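Local coordinates for protein Syntaxin1 (Monosiga brevicollis, PDB 2XHE) that probably acts as a SNARE of the syntaxin family, binding other SNARE proteins in membrane fusion and vesicle transport, at residues Q69-S74 with D92-I97. Residues are numbered along the deposited sequence; the frame is centred on the assembly and turned at random.
Sequences QLHTES and DTMARI
Met94 reaches His71 because its CG stands anti to the carbonyl carbon (chi1 -85°) and the chain then runs out extended through SD to CE. The imidazole comes from the opposite direction: His71 CG lies beside its backbone N (chi1 -89°), and the ring swings in towards helix 80-116. The two side chains meet at the ring edge: the Met94 CE methyl lies near the imidazole plane, 3.4 Å from His71 NE2 and 3.7 Å from His71 CE1, so it is the methyl and not the sulfur that touches. His71 NE2 is hydrogen-bonded to Gln158 NE2 of helix 131-171, and the Met94 side chain also touches Gln158. Beside this pair the touch is lighter, a loose apolar contact with Leu70 CD1 4.4 Å from Thr93 OG1. That hydroxyl is turned back on its own helix, where it hydrogen-bonds to the carbonyl oxygen of Leu90.

Helices 44-72 and 80-116 are the first two of the syntaxin N-terminal three-helix bundle, the Habc domain, joined by a short connection, and helix 131-171 is the third. The contact sits near the end of helix 44-72, where the backbones are well separated: Leu70 CA and Thr93 CA, the closest pair, are 9.8 Å apart, and it is the extended Met94 chain and the His71 ring that bridge the gap between the helices. Leu222 of helix 214-237 packs on both His71 and Met94. Three residues on from the histidine, Ser74 O accepts a hydrogen bond from Arg215 NH2, and the serine side chain rests on Tyr165 and Leu86.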
# COMPACT_ATOMS: atom_id res chain seq x y z
N GLN B 69 8.93 33.85 8.30
CA GLN B 69 9.29 35.16 7.75
C GLN B 69 9.90 36.09 8.79
O GLN B 69 10.98 36.65 8.58
CB GLN B 69 8.07 35.83 7.11
CG GLN B 69 7.46 35.04 5.98
CD GLN B 69 6.27 35.75 5.37
OE1 GLN B 69 5.93 36.86 5.76
NE2 GLN B 69 5.64 35.10 4.40
N LEU B 70 9.20 36.26 9.91
CA LEU B 70 9.67 37.15 10.97
C LEU B 70 11.13 36.91 11.35
O LEU B 70 11.82 37.82 11.82
CB LEU B 70 8.77 37.04 12.20
CG LEU B 70 7.33 37.52 12.06
CD1 LEU B 70 6.64 37.51 13.42
CD2 LEU B 70 7.28 38.91 11.44
N HIS B 71 11.61 35.69 11.14
CA HIS B 71 13.00 35.33 11.44
C HIS B 71 13.97 35.77 10.36
O HIS B 71 14.95 36.47 10.64
CB HIS B 71 13.13 33.83 11.67
CG HIS B 71 12.91 33.41 13.09
ND1 HIS B 71 13.61 33.96 14.14
CD2 HIS B 71 12.08 32.49 13.62
CE1 HIS B 71 13.21 33.39 15.27
NE2 HIS B 71 12.28 32.50 14.98
N THR B 72 13.70 35.36 9.12
CA THR B 72 14.57 35.68 7.99
C THR B 72 14.46 37.15 7.63
O THR B 72 15.23 37.67 6.81
CB THR B 72 14.23 34.83 6.74
OG1 THR B 72 12.89 35.09 6.32
CG2 THR B 72 14.42 33.33 7.02
N GLU B 73 13.49 37.83 8.24
CA GLU B 73 13.27 39.25 8.03
C GLU B 73 14.12 40.08 9.00
O GLU B 73 14.46 41.22 8.71
CB GLU B 73 11.78 39.58 8.17
CG GLU B 73 11.37 40.95 7.65
CD GLU B 73 9.88 41.19 7.75
OE1 GLU B 73 9.10 40.23 7.55
OE2 GLU B 73 9.48 42.35 8.03
N SER B 74 14.46 39.49 10.14
CA SER B 74 15.34 40.15 11.10
C SER B 74 16.80 40.08 10.65
O SER B 74 17.70 40.42 11.41
CB SER B 74 15.18 39.56 12.51
OG SER B 74 14.01 40.05 13.14
N ASP B 92 5.61 37.01 20.41
CA ASP B 92 4.18 37.11 20.61
C ASP B 92 3.48 35.92 19.96
O ASP B 92 2.66 35.25 20.58
CB ASP B 92 3.64 38.43 20.06
CG ASP B 92 2.21 38.69 20.47
OD1 ASP B 92 1.35 37.81 20.25
OD2 ASP B 92 1.93 39.79 21.00
N THR B 93 3.82 35.67 18.70
CA THR B 93 3.34 34.47 18.02
C THR B 93 3.92 33.21 18.67
O THR B 93 3.21 32.23 18.87
CB THR B 93 3.67 34.48 16.52
OG1 THR B 93 5.09 34.56 16.34
CG2 THR B 93 3.03 35.68 15.83
N MET B 94 5.21 33.26 19.02
CA MET B 94 5.89 32.17 19.70
C MET B 94 5.17 31.73 20.96
O MET B 94 5.08 30.54 21.26
CB MET B 94 7.32 32.57 20.09
CG MET B 94 8.36 32.37 19.00
SD MET B 94 10.02 32.51 19.67
CE MET B 94 10.96 32.66 18.16
N ALA B 95 4.68 32.70 21.72
CA ALA B 95 3.99 32.43 22.97
C ALA B 95 2.61 31.88 22.69
O ALA B 95 2.07 31.12 23.49
CB ALA B 95 3.88 33.70 23.78
N ARG B 96 2.02 32.28 21.57
CA ARG B 96 0.72 31.74 21.20
C ARG B 96 0.84 30.29 20.74
O ARG B 96 0.11 29.42 21.20
CB ARG B 96 0.05 32.60 20.13
CG ARG B 96 -1.40 32.20 19.88
CD ARG B 96 -2.30 33.41 19.68
NE ARG B 96 -1.62 34.45 18.91
CZ ARG B 96 -1.35 34.35 17.61
NH1 ARG B 96 -1.69 33.25 16.92
NH2 ARG B 96 -0.71 35.35 17.00
N ILE B 97 1.79 30.05 19.83
CA ILE B 97 2.07 28.71 19.35
C ILE B 97 2.32 27.79 20.53
O ILE B 97 1.93 26.63 20.52
CB ILE B 97 3.29 28.72 18.41
CG1 ILE B 97 2.96 29.55 17.17
CG2 ILE B 97 3.70 27.27 18.05
CD1 ILE B 97 4.03 29.57 16.12